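Local coordinates for protein LacI family transcription regulator (Bifidobacterium animalis subsp. lactis, PDB 4O5A) that probably represses transcription as a LacI-family regulator, pairing an N-terminal DNA-binding domain with a periplasmic-binding-protein-like core that responds to a small effector, at residues Thr298-Asn303 with Tyr332-Arg337; Asp256-Ala261 with Ser287-Ala292; Asp116-Leu121 with Asp142-Leu147; Asp123-Gly128 with Lys149-Met154. One frame throughout, in Å; residues are numbered along the deposited sequence. Where two conformers were deposited one is given.

Contact 1 of 4, residues Thr298-Asn303 with Tyr332-Arg337; sequences TALSRN and YELIER
L300 and L334 lie side by side on one face of an antiparallel edge pair, strand 298-301 against 333-335, at the rim of the C-terminal sheet of a periplasmic-binding-protein-like core. They form a non-hydrogen-bonded pair. L334 has CG anti to its amide N (chi1 -179°); L334 CD1 rests 3.5 Å from A299 O and stays 4.2 Å from L300 CD2, while L300 spends its closest approach on Y332. The L300 and Y332 side chains cross obliquely, with L300 CD2 3.6 Å from Y332 CD1. Helix 175-188 covers this face: M182 touches L300, H185 touches L334, and T181 OG1 bonds Y332 OH. On the reverse face stand A299, S301 and I335. Here I335 reaches along the sheet until CD1 meets S301 CB at 3.7 Å, while its CG2 lies over one face of the R337 guanidinium, toward the rim of the group. R337 runs extended from CG to NE, which carries NH1 to within 3.7 Å of A299 CB; I297 O accepts from NH1, and NH2 pairs with D286, so the charge is matched inside the fold. The backbone ladder uses both hydrogen-bonded pairs. I335 N reaches A299 O at 2.8 Å, with A299 N giving the return bond to I335 O, and S301 N meets E333 O at 2.8 Å, answered by E333 N to S301 O. Past the last rung a side chain takes over: T298 OG1, placed beside its own amide N, accepts from R337 N at 2.8 Å and 161°, and also bonds T340 OG1.

Contact 2 of 4, residues Asp256-Ala261 with Ser287-Ala292; sequences DNDVMA and SFMNVA
The carboxylate of D258 has the selenomethionine methyl CE of M289 over one of its faces, 3.4 Å from OD2, the two side chains crossing at about a right angle. At its edge S287 OG donates to OD2 at 2.6 Å, on the anti side and 17° out of the plane. The second flat group, the N290 amide, meets D258 less intimately: N290 OD1 stands 3.9 Å from D258 CB, while ND2 is held by D286 OD1. D258 OD2 takes S287 OG, while D258 OD1 takes a weak bond from V259 N. A chi1 of 53° on D258, with CG set between backbone N and carbonyl carbon, folds the carboxylate over the start of helix 258-271, where N257 is the N-cap. S287 plays the same part for the short, weakly bonded helix 288-292: its OG accepts from M289 N at 3.2 Å and donates a hydrogen bond to D258 OD2, coupling two helix starts through one hydroxyl. Against the same carboxylate face, M289 bends at chi3, so that its CE meets V259 CG1 at 3.6 Å. With an alanine at D258, S287 OG would probably lose its acceptor and the M289 methyl the surface it lies on. The contact ties neighbouring helix starts of the C-terminal subdomain beside the subunit interface, where M289 packs on M289 of the second subunit. N290 OD1 is buried here with no partner in the model, whereas the D258 carboxylate lies near two helix starts, which would probably favour its negative charge.

Contact 3 of 4, residues Asp116-Leu121 with Asp142-Leu147; sequences DEVSIL and DPRIEL
E117 and R144 bridge two nearly parallel helices, 116-127 and 143-149, which pack side by side on one face of the parallel N-terminal sheet in a Rossmann-like alpha/beta fold. R144 NH1 bonds E117 OE2 at 2.9 Å, but at only 135°, and OE2 is met from above its carboxylate plane; the two flat groups are turned 63° apart. Apolar contacts flank the bridge. L121 CD1 rests 3.9 Å from R144 CD, and L147 CD2 reaches L121 CB at 3.7 Å, with V118 packed between P143 and L147. The second shell fixes the arginine. R144 bends at chi3 (-69°), bringing its guanidinium back over the helix start, where D142 grips it side-on, in the guanidinium plane but tilted from that of the carboxylate: NE to OD1 and NH2 to OD2, the latter at 2.7 Å. L136 O takes NH2 as well, and E139 N bonds D142 OD2. A leucine in place of R144 would probably leave both E117 and D142 without their shared cation and E117 freer to turn. D142 is also the N-cap, its OD1 accepting from R144 N at 2.9 Å on the anti side while NE approaches the same oxygen from the syn side.

Contact 4 of 4, residues Asp123-Gly128 with Lys149-Met154; sequences DWIATG and KNNPQM
The C-terminal end of helix 116-127 meets the loop that leaves helix 143-149 and runs toward strand 156-160, with I125 as the residue that reaches across. Its CG2 branch touches two polar side chains, lying 3.4 Å from N151 OD1 and 3.7 Å from Q153 NE2. Those amides are joined to each other: Q153 NE2 donates to N151 OD1 at 3.0 Å and 162°, within both amide planes and on a lone pair of the oxygen, so the isoleucine methyl rests against a bonded pair held flat. Q153 can fold back this way because it bends at chi2 (-74°). Its partner's ND2 is taken by L147 O, which leaves the N151 amide held at both ends. Both amides belong to a type I beta turn, N151 to M154, closed by M154 N to N151 O, on the path from helix 143-149 to strand 156-160 in the Rossmann-like N-terminal subdomain. The selenomethionine M154 crosses I125 obliquely, its CG 4.2 Å from I125 CG1. Bent at chi2 and chi3, it brings CE against the helix backbone, 3.8 Å from W124 O. M154 also packs on L133 of strand 132-135, as W124 does. The helix itself ends in the next turn: D123 O accepts from T127 N and, from the opposite face of its carbonyl plane, from T127 OG1 at 2.9 Å, before G128 leaves helical geometry with phi 62°.

From the N terminus, helix 116-127 serves contacts 3 and 4. Each loop runs through strand 132-135. The segments alternate, so the two contacts cross; they also touch, L147 on I125. Together they tie helix 116-127 to helix 143-149 and the loop after it, neighbours in one helical layer over the N-terminal sheet. Contact 2 closes later, its loop taking in strand 280-284 of the C-terminal sheet, and contact 1 follows in series, enclosing helix 304-320 and strand 327-328, which joins the N-terminal sheet, and adding the last strand, 333-335. Contacts 1 and 2 meet where N290 packs against A299 and R337; none nests. The pairs lie in different subdomains, the centres of contacts 2 and 3 about 32 Å apart.

Contact 1 of 4, residues Thr298-Asn303 with Tyr332-Arg337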
loop_
_atom_site.group_PDB
_atom_site.type_symbol
_atom_site.label_atom_id
_atom_site.label_comp_id
_atom_site.label_asym_id
_atom_site.label_seq_id
_atom_site.Cartn_x
_atom_site.Cartn_y
_atom_site.Cartn_z
ATOM N N THR A 298 -12.720 -8.538 11.261
ATOM C CA THR A 298 -13.532 -7.371 11.606
ATOM C C THR A 298 -12.620 -6.149 11.707
ATOM O O THR A 298 -11.547 -6.216 12.314
ATOM C CB THR A 298 -14.211 -7.609 12.946
ATOM O OG1 THR A 298 -15.222 -8.612 12.780
ATOM C CG2 THR A 298 -14.840 -6.327 13.471
ATOM N N ALA A 299 -13.020 -5.027 11.106
ATOM C CA ALA A 299 -12.104 -3.896 10.995
ATOM C C ALA A 299 -12.803 -2.567 11.236
ATOM O O ALA A 299 -13.939 -2.384 10.831
ATOM C CB ALA A 299 -11.485 -3.862 9.628
ATOM N N LEU A 300 -12.076 -1.649 11.859
ATOM C CA LEU A 300 -12.519 -0.264 11.980
ATOM C C LEU A 300 -11.996 0.403 10.720
ATOM O O LEU A 300 -10.781 0.518 10.523
ATOM C CB LEU A 300 -11.917 0.348 13.248
ATOM C CG LEU A 300 -12.491 1.661 13.780
ATOM C CD1 LEU A 300 -12.212 2.789 12.809
ATOM C CD2 LEU A 300 -13.991 1.526 14.053
ATOM N N SER A 301 -12.910 0.795 9.839
ATOM C CA SER A 301 -12.533 1.285 8.524
ATOM C C SER A 301 -12.652 2.803 8.489
ATOM O O SER A 301 -13.708 3.337 8.788
ATOM C CB SER A 301 -13.468 0.685 7.470
ATOM O OG SER A 301 -13.209 1.234 6.184
ATOM N N ARG A 302 -11.566 3.485 8.140
ATOM C CA ARG A 302 -11.605 4.939 7.950
ATOM C C ARG A 302 -11.837 5.220 6.477
ATOM O O ARG A 302 -11.348 4.491 5.611
ATOM C CB ARG A 302 -10.294 5.597 8.396
ATOM C CG ARG A 302 -10.271 6.047 9.850
ATOM C CD ARG A 302 -8.924 6.681 10.236
ATOM N NE ARG A 302 -8.613 7.890 9.470
ATOM C CZ ARG A 302 -7.521 8.042 8.727
ATOM N NH1 ARG A 302 -6.630 7.063 8.654
ATOM N NH2 ARG A 302 -7.318 9.173 8.061
ATOM N N ASN A 303 -12.589 6.271 6.187
ATOM C CA ASN A 303 -12.854 6.626 4.809
ATOM C C ASN A 303 -11.717 7.514 4.313
ATOM O O ASN A 303 -11.859 8.736 4.245
ATOM C CB ASN A 303 -14.197 7.348 4.695
ATOM C CG ASN A 303 -14.644 7.535 3.258
ATOM O OD1 ASN A 303 -13.855 7.385 2.313
ATOM N ND2 ASN A 303 -15.915 7.887 3.082
ATOM N N TYR A 332 -16.122 7.055 10.279
ATOM C CA TYR A 332 -15.548 5.726 10.141
ATOM C C TYR A 332 -16.687 4.713 10.253
ATOM O O TYR A 332 -17.810 5.067 10.591
ATOM C CB TYR A 332 -14.545 5.485 11.269
ATOM C CG TYR A 332 -15.186 5.572 12.633
ATOM C CD1 TYR A 332 -15.822 4.480 13.203
ATOM C CD2 TYR A 332 -15.181 6.763 13.343
ATOM C CE1 TYR A 332 -16.433 4.569 14.443
ATOM C CE2 TYR A 332 -15.780 6.856 14.577
ATOM C CZ TYR A 332 -16.400 5.756 15.129
ATOM O OH TYR A 332 -17.002 5.853 16.362
ATOM N N GLU A 333 -16.388 3.438 10.028
ATOM C CA GLU A 333 -17.416 2.404 10.106
ATOM C C GLU A 333 -16.773 1.133 10.648
ATOM O O GLU A 333 -15.691 0.761 10.208
ATOM C CB GLU A 333 -17.978 2.154 8.702
ATOM C CG GLU A 333 -18.966 0.996 8.550
ATOM C CD GLU A 333 -19.239 0.675 7.077
ATOM O OE1 GLU A 333 -18.646 1.349 6.201
ATOM O OE2 GLU A 333 -20.030 -0.251 6.791
ATOM N N LEU A 334 -17.419 0.472 11.604
ATOM C CA LEU A 334 -16.909 -0.831 12.026
ATOM C C LEU A 334 -17.528 -1.857 11.096
ATOM O O LEU A 334 -18.758 -2.042 11.094
ATOM C CB LEU A 334 -17.321 -1.141 13.470
ATOM C CG LEU A 334 -16.800 -2.485 14.002
ATOM C CD1 LEU A 334 -15.277 -2.508 14.026
ATOM C CD2 LEU A 334 -17.367 -2.754 15.386
ATOM N N ILE A 335 -16.702 -2.491 10.277
ATOM C CA ILE A 335 -17.178 -3.531 9.382
ATOM C C ILE A 335 -17.063 -4.876 10.072
ATOM O O ILE A 335 -15.968 -5.398 10.254
ATOM C CB ILE A 335 -16.370 -3.551 8.084
ATOM C CG1 ILE A 335 -16.433 -2.169 7.429
ATOM C CG2 ILE A 335 -16.898 -4.636 7.150
ATOM C CD1 ILE A 335 -15.581 -2.047 6.190
ATOM N N GLU A 336 -18.211 -5.431 10.438
ATOM C CA GLU A 336 -18.252 -6.690 11.179
ATOM C C GLU A 336 -18.034 -7.877 10.260
ATOM O O GLU A 336 -18.757 -8.067 9.273
ATOM C CB GLU A 336 -19.584 -6.845 11.911
ATOM C CG GLU A 336 -19.793 -5.845 13.028
ATOM C CD GLU A 336 -21.175 -5.954 13.650
ATOM O OE1 GLU A 336 -21.614 -7.087 13.956
ATOM O OE2 GLU A 336 -21.826 -4.902 13.827
ATOM N N ARG A 337 -17.027 -8.675 10.587
ATOM C CA ARG A 337 -16.710 -9.867 9.815
ATOM C C ARG A 337 -16.660 -11.076 10.748
ATOM O O ARG A 337 -17.079 -11.008 11.905
ATOM C CB ARG A 337 -15.395 -9.678 9.025
ATOM C CG ARG A 337 -15.429 -8.473 8.060
ATOM C CD ARG A 337 -14.387 -8.549 6.954
ATOM N NE ARG A 337 -14.475 -7.405 6.029
ATOM C CZ ARG A 337 -13.702 -6.319 6.076
ATOM N NH1 ARG A 337 -12.771 -6.198 7.018
ATOM N NH2 ARG A 337 -13.871 -5.341 5.178
#

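Contact 2 of 4, residues Asp256-Ala261 with Ser287-Ala292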
loop_
_atom_site.group_PDB
_atom_site.type_symbol
_atom_site.label_atom_id
_atom_site.label_comp_id
_atom_site.label_asym_id
_atom_site.label_seq_id
_atom_site.Cartn_x
_atom_site.Cartn_y
_atom_site.Cartn_z
ATOM N N ASP A 256 -3.407 -2.437 16.046
ATOM C CA ASP A 256 -3.335 -1.104 15.446
ATOM C C ASP A 256 -3.140 -1.109 13.922
ATOM O O ASP A 256 -3.239 -0.065 13.286
ATOM C CB ASP A 256 -2.247 -0.253 16.121
ATOM C CG ASP A 256 -2.775 0.530 17.323
ATOM O OD1 ASP A 256 -3.821 0.139 17.881
ATOM O OD2 ASP A 256 -2.129 1.527 17.712
ATOM N N ASN A 257 -2.873 -2.267 13.322
ATOM C CA ASN A 257 -2.920 -2.329 11.863
ATOM C C ASN A 257 -3.343 -3.683 11.336
ATOM O O ASN A 257 -3.408 -4.654 12.087
ATOM C CB ASN A 257 -1.625 -1.842 11.196
ATOM C CG ASN A 257 -0.449 -2.809 11.366
ATOM O OD1 ASN A 257 -0.605 -3.928 11.832
ATOM N ND2 ASN A 257 0.738 -2.360 10.966
ATOM N N ASP A 258 -3.617 -3.734 10.041
ATOM C CA ASP A 258 -4.096 -4.965 9.425
ATOM C C ASP A 258 -3.079 -6.108 9.411
ATOM O O ASP A 258 -3.437 -7.251 9.685
ATOM C CB ASP A 258 -4.630 -4.693 8.003
ATOM C CG ASP A 258 -3.635 -3.963 7.099
ATOM O OD1 ASP A 258 -2.469 -3.694 7.482
ATOM O OD2 ASP A 258 -4.040 -3.652 5.959
ATOM N N VAL A 259 -1.820 -5.810 9.094
ATOM C CA VAL A 259 -0.789 -6.846 8.992
ATOM C C VAL A 259 -0.565 -7.545 10.329
ATOM O O VAL A 259 -0.347 -8.759 10.392
ATOM C CB VAL A 259 0.552 -6.283 8.458
ATOM C CG1 VAL A 259 0.419 -5.873 7.020
ATOM C CG2 VAL A 259 1.005 -5.116 9.286
HETATM N N MSE A 260 -0.626 -6.786 11.420
HETATM C CA MSE A 260 -0.452 -7.429 12.726
HETATM C C MSE A 260 -1.675 -8.257 13.138
HETATM O O MSE A 260 -1.527 -9.290 13.799
HETATM C CB MSE A 260 -0.076 -6.419 13.820
HETATM C CG MSE A 260 1.271 -5.757 13.552
HETATM SE SE MSE A 260 2.005 -4.881 15.125
HETATM C CE MSE A 260 0.634 -3.560 15.405
ATOM N N ALA A 261 -2.873 -7.806 12.761
ATOM C CA ALA A 261 -4.085 -8.583 13.025
ATOM C C ALA A 261 -4.008 -9.927 12.301
ATOM O O ALA A 261 -4.313 -10.979 12.873
ATOM C CB ALA A 261 -5.364 -7.804 12.630
ATOM N N SER A 287 -8.437 -3.153 4.925
ATOM C CA SER A 287 -7.868 -3.314 3.602
ATOM C C SER A 287 -8.343 -4.650 3.082
ATOM O O SER A 287 -8.980 -5.392 3.815
ATOM C CB SER A 287 -6.338 -3.293 3.637
ATOM O OG SER A 287 -5.832 -4.482 4.206
ATOM N N PHE A 288 -8.025 -4.934 1.826
ATOM C CA PHE A 288 -8.367 -6.207 1.193
ATOM C C PHE A 288 -7.804 -7.396 1.964
ATOM O O PHE A 288 -8.338 -8.505 1.888
ATOM C CB PHE A 288 -7.839 -6.240 -0.234
ATOM C CG PHE A 288 -8.771 -5.647 -1.250
ATOM C CD1 PHE A 288 -10.142 -5.600 -1.022
ATOM C CD2 PHE A 288 -8.276 -5.144 -2.442
ATOM C CE1 PHE A 288 -11.000 -5.060 -1.969
ATOM C CE2 PHE A 288 -9.128 -4.595 -3.396
ATOM C CZ PHE A 288 -10.492 -4.552 -3.156
HETATM N N MSE A 289 -6.730 -7.166 2.713
HETATM C CA MSE A 289 -6.092 -8.216 3.491
HETATM C C MSE A 289 -7.069 -8.814 4.505
HETATM O O MSE A 289 -7.099 -10.026 4.725
HETATM C CB MSE A 289 -4.898 -7.609 4.219
HETATM C CG MSE A 289 -4.013 -8.570 4.939
HETATM SE SE MSE A 289 -2.701 -7.519 5.935
HETATM C CE MSE A 289 -2.209 -6.224 4.578
ATOM N N ASN A 290 -7.863 -7.956 5.126
ATOM C CA ASN A 290 -8.848 -8.401 6.105
ATOM C C ASN A 290 -9.949 -9.258 5.489
ATOM O O ASN A 290 -10.473 -10.164 6.148
ATOM C CB ASN A 290 -9.440 -7.203 6.858
ATOM C CG ASN A 290 -8.446 -6.586 7.824
ATOM O OD1 ASN A 290 -7.561 -7.280 8.357
ATOM N ND2 ASN A 290 -8.562 -5.278 8.038
ATOM N N VAL A 291 -10.291 -8.977 4.235
ATOM C CA VAL A 291 -11.333 -9.708 3.526
ATOM C C VAL A 291 -10.825 -11.098 3.150
ATOM O O VAL A 291 -11.592 -12.058 3.069
ATOM C CB VAL A 291 -11.763 -8.927 2.278
ATOM C CG1 VAL A 291 -12.709 -9.731 1.406
ATOM C CG2 VAL A 291 -12.437 -7.606 2.715
ATOM N N ALA A 292 -9.518 -11.194 2.931
ATOM C CA ALA A 292 -8.895 -12.408 2.408
ATOM C C ALA A 292 -8.444 -13.368 3.492
ATOM O O ALA A 292 -8.003 -14.472 3.184
ATOM C CB ALA A 292 -7.680 -12.057 1.516
#

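Contact 3 of 4, residues Asp116-Leu121 with Asp142-Leu147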
loop_
_atom_site.group_PDB
_atom_site.type_symbol
_atom_site.label_atom_id
_atom_site.label_comp_id
_atom_site.label_asym_id
_atom_site.label_seq_id
_atom_site.Cartn_x
_atom_site.Cartn_y
_atom_site.Cartn_z
ATOM N N ASP A 116 14.915 16.590 8.504
ATOM C CA ASP A 116 14.896 16.772 7.055
ATOM C C ASP A 116 13.587 17.419 6.598
ATOM O O ASP A 116 13.585 18.290 5.719
ATOM C CB ASP A 116 15.071 15.408 6.371
ATOM C CG ASP A 116 15.609 15.516 4.951
ATOM O OD1 ASP A 116 15.700 16.641 4.416
ATOM O OD2 ASP A 116 15.935 14.459 4.363
ATOM N N GLU A 117 12.469 16.996 7.182
ATOM C CA GLU A 117 11.185 17.549 6.778
ATOM C C GLU A 117 11.114 19.057 7.013
ATOM O O GLU A 117 10.720 19.809 6.115
ATOM C CB GLU A 117 10.004 16.851 7.463
ATOM C CG GLU A 117 8.678 17.542 7.159
ATOM C CD GLU A 117 7.464 16.706 7.511
ATOM O OE1 GLU A 117 7.641 15.629 8.123
ATOM O OE2 GLU A 117 6.331 17.128 7.173
ATOM N N VAL A 118 11.499 19.493 8.209
ATOM C CA VAL A 118 11.474 20.917 8.526
ATOM C C VAL A 118 12.295 21.715 7.511
ATOM O O VAL A 118 11.846 22.744 7.010
ATOM C CB VAL A 118 11.940 21.188 9.968
ATOM C CG1 VAL A 118 12.055 22.679 10.229
ATOM C CG2 VAL A 118 10.961 20.572 10.944
ATOM N N SER A 119 13.477 21.210 7.172
ATOM C CA SER A 119 14.334 21.883 6.200
ATOM C C SER A 119 13.672 22.029 4.824
ATOM O O SER A 119 13.740 23.087 4.207
ATOM C CB SER A 119 15.675 21.161 6.084
ATOM O OG SER A 119 16.511 21.811 5.152
ATOM N N ILE A 120 13.016 20.975 4.353
ATOM C CA ILE A 120 12.327 21.037 3.069
ATOM C C ILE A 120 11.179 22.046 3.114
ATOM O O ILE A 120 10.997 22.840 2.188
ATOM C CB ILE A 120 11.804 19.650 2.651
ATOM C CG1 ILE A 120 12.984 18.702 2.404
ATOM C CG2 ILE A 120 10.917 19.756 1.415
ATOM C CD1 ILE A 120 12.598 17.235 2.306
ATOM N N LEU A 121 10.420 22.020 4.207
ATOM C CA LEU A 121 9.283 22.911 4.383
ATOM C C LEU A 121 9.748 24.361 4.419
ATOM O O LEU A 121 9.112 25.238 3.839
ATOM C CB LEU A 121 8.546 22.568 5.676
ATOM C CG LEU A 121 7.816 21.227 5.713
ATOM C CD1 LEU A 121 7.129 21.025 7.059
ATOM C CD2 LEU A 121 6.816 21.113 4.569
ATOM N N ASP A 142 5.297 18.793 17.979
ATOM C CA ASP A 142 5.871 18.725 16.636
ATOM C C ASP A 142 6.492 20.066 16.240
ATOM O O ASP A 142 5.843 21.109 16.350
ATOM C CB ASP A 142 4.781 18.322 15.635
ATOM C CG ASP A 142 5.344 17.761 14.343
ATOM O OD1 ASP A 142 6.179 18.437 13.705
ATOM O OD2 ASP A 142 4.948 16.635 13.967
ATOM N N PRO A 143 7.760 20.049 15.789
ATOM C CA PRO A 143 8.446 21.287 15.393
ATOM C C PRO A 143 7.817 21.953 14.167
ATOM O O PRO A 143 8.194 23.070 13.820
ATOM C CB PRO A 143 9.868 20.815 15.065
ATOM C CG PRO A 143 9.726 19.358 14.743
ATOM C CD PRO A 143 8.637 18.871 15.661
ATOM N N ARG A 144 6.877 21.274 13.520
ATOM C CA ARG A 144 6.218 21.831 12.344
ATOM C C ARG A 144 5.123 22.840 12.698
ATOM O O ARG A 144 4.878 23.781 11.943
ATOM C CB ARG A 144 5.653 20.716 11.467
ATOM C CG ARG A 144 6.716 19.851 10.807
ATOM C CD ARG A 144 6.099 18.689 10.050
ATOM N NE ARG A 144 5.494 17.713 10.951
ATOM C CZ ARG A 144 4.682 16.734 10.562
ATOM N NH1 ARG A 144 4.375 16.592 9.278
ATOM N NH2 ARG A 144 4.177 15.900 11.460
ATOM N N ILE A 145 4.472 22.650 13.845
ATOM C CA ILE A 145 3.433 23.576 14.281
ATOM C C ILE A 145 4.031 24.965 14.461
ATOM O O ILE A 145 3.498 25.948 13.951
ATOM C CB ILE A 145 2.762 23.122 15.598
ATOM C CG1 ILE A 145 2.238 21.690 15.471
ATOM C CG2 ILE A 145 1.643 24.080 15.995
ATOM C CD1 ILE A 145 1.267 21.491 14.322
ATOM N N GLU A 146 5.155 25.035 15.169
ATOM C CA GLU A 146 5.842 26.301 15.402
ATOM C C GLU A 146 6.290 26.949 14.094
ATOM O O GLU A 146 6.219 28.168 13.943
ATOM C CB GLU A 146 7.043 26.108 16.335
ATOM N N LEU A 147 6.756 26.127 13.155
ATOM C CA LEU A 147 7.167 26.610 11.841
ATOM C C LEU A 147 5.993 27.267 11.120
ATOM O O LEU A 147 6.122 28.373 10.591
ATOM C CB LEU A 147 7.744 25.462 10.998
ATOM C CG LEU A 147 8.141 25.763 9.549
ATOM C CD1 LEU A 147 9.210 26.842 9.491
ATOM C CD2 LEU A 147 8.626 24.508 8.832
#

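Contact 4 of 4, residues Asp123-Gly128 with Lys149-Met154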
loop_
_atom_site.group_PDB
_atom_site.type_symbol
_atom_site.label_atom_id
_atom_site.label_comp_id
_atom_site.label_asym_id
_atom_site.label_seq_id
_atom_site.Cartn_x
_atom_site.Cartn_y
_atom_site.Cartn_z
ATOM N N ASP A 123 12.293 25.551 2.948
ATOM C CA ASP A 123 12.692 25.911 1.595
ATOM C C ASP A 123 11.466 26.286 0.772
ATOM O O ASP A 123 11.470 27.286 0.054
ATOM C CB ASP A 123 13.460 24.759 0.937
ATOM C CG ASP A 123 13.732 25.004 -0.536
ATOM O OD1 ASP A 123 14.616 25.829 -0.853
ATOM O OD2 ASP A 123 13.063 24.363 -1.377
ATOM N N TRP A 124 10.414 25.480 0.896
ATOM C CA TRP A 124 9.176 25.710 0.168
ATOM C C TRP A 124 8.561 27.040 0.565
ATOM O O TRP A 124 8.071 27.783 -0.281
ATOM C CB TRP A 124 8.197 24.569 0.431
ATOM C CG TRP A 124 8.448 23.379 -0.436
ATOM C CD1 TRP A 124 9.316 23.296 -1.488
ATOM C CD2 TRP A 124 7.819 22.096 -0.328
ATOM N NE1 TRP A 124 9.264 22.032 -2.045
ATOM C CE2 TRP A 124 8.350 21.282 -1.354
ATOM C CE3 TRP A 124 6.858 21.556 0.530
ATOM C CZ2 TRP A 124 7.947 19.956 -1.537
ATOM C CZ3 TRP A 124 6.465 20.242 0.349
ATOM C CH2 TRP A 124 7.011 19.456 -0.678
ATOM N N ILE A 125 8.616 27.343 1.854
ATOM C CA ILE A 125 8.066 28.585 2.372
ATOM C C ILE A 125 8.865 29.783 1.870
ATOM O O ILE A 125 8.291 30.791 1.453
ATOM C CB ILE A 125 8.048 28.579 3.911
ATOM C CG1 ILE A 125 7.043 27.537 4.421
ATOM C CG2 ILE A 125 7.702 29.953 4.453
ATOM C CD1 ILE A 125 7.103 27.303 5.928
ATOM N N ALA A 126 10.189 29.669 1.913
ATOM C CA ALA A 126 11.069 30.777 1.531
ATOM C C ALA A 126 10.973 31.106 0.045
ATOM O O ALA A 126 11.144 32.253 -0.355
ATOM C CB ALA A 126 12.504 30.459 1.907
ATOM N N THR A 127 10.702 30.093 -0.769
ATOM C CA THR A 127 10.654 30.271 -2.213
ATOM C C THR A 127 9.222 30.406 -2.739
ATOM O O THR A 127 9.018 30.759 -3.899
ATOM C CB THR A 127 11.368 29.115 -2.941
ATOM O OG1 THR A 127 10.675 27.888 -2.690
ATOM C CG2 THR A 127 12.799 28.987 -2.451
ATOM N N GLY A 128 8.235 30.127 -1.889
ATOM C CA GLY A 128 6.845 30.145 -2.313
ATOM C C GLY A 128 6.576 29.120 -3.402
ATOM O O GLY A 128 5.789 29.355 -4.325
ATOM N N LYS A 149 3.167 28.413 12.412
ATOM C CA LYS A 149 2.626 29.555 13.139
ATOM C C LYS A 149 3.483 30.797 12.919
ATOM O O LYS A 149 2.970 31.918 12.893
ATOM C CB LYS A 149 2.480 29.232 14.630
ATOM C CG LYS A 149 1.443 28.150 14.910
ATOM C CD LYS A 149 0.524 28.522 16.067
ATOM C CE LYS A 149 1.030 28.000 17.402
ATOM N NZ LYS A 149 0.078 28.320 18.510
ATOM N N ASN A 150 4.785 30.590 12.748
ATOM C CA ASN A 150 5.707 31.683 12.458
ATOM C C ASN A 150 5.677 32.074 10.980
ATOM O O ASN A 150 6.303 33.050 10.574
ATOM C CB ASN A 150 7.132 31.318 12.895
ATOM C CG ASN A 150 7.230 31.012 14.384
ATOM O OD1 ASN A 150 6.301 31.271 15.151
ATOM N ND2 ASN A 150 8.367 30.462 14.798
ATOM N N ASN A 151 4.938 31.302 10.184
ATOM C CA ASN A 151 4.761 31.585 8.760
ATOM C C ASN A 151 3.294 31.504 8.323
ATOM O O ASN A 151 2.917 30.590 7.592
ATOM C CB ASN A 151 5.609 30.626 7.908
ATOM C CG ASN A 151 7.095 30.927 7.999
ATOM O OD1 ASN A 151 7.607 31.810 7.308
ATOM N ND2 ASN A 151 7.794 30.196 8.858
ATOM N N PRO A 152 2.456 32.463 8.764
ATOM C CA PRO A 152 1.027 32.350 8.446
ATOM C C PRO A 152 0.697 32.753 7.013
ATOM O O PRO A 152 -0.440 32.559 6.591
ATOM C CB PRO A 152 0.370 33.310 9.440
ATOM C CG PRO A 152 1.410 34.350 9.690
ATOM C CD PRO A 152 2.749 33.649 9.588
ATOM N N GLN A 153 1.666 33.296 6.279
ATOM C CA GLN A 153 1.451 33.605 4.865
ATOM C C GLN A 153 1.441 32.342 3.992
ATOM O O GLN A 153 1.155 32.411 2.796
ATOM C CB GLN A 153 2.500 34.595 4.347
ATOM C CG GLN A 153 3.872 33.986 4.082
ATOM C CD GLN A 153 4.641 33.680 5.354
ATOM O OE1 GLN A 153 4.204 34.009 6.458
ATOM N NE2 GLN A 153 5.800 33.047 5.204
HETATM N N MSE A 154 1.768 31.196 4.586
HETATM C CA MSE A 154 1.713 29.919 3.876
HETATM C C MSE A 154 0.573 29.062 4.414
HETATM O O MSE A 154 0.636 28.590 5.553
HETATM C CB MSE A 154 3.043 29.157 3.992
HETATM C CG MSE A 154 2.981 27.704 3.528
HETATM SE SE MSE A 154 2.687 27.462 1.601
HETATM C CE MSE A 154 4.519 27.830 1.017
#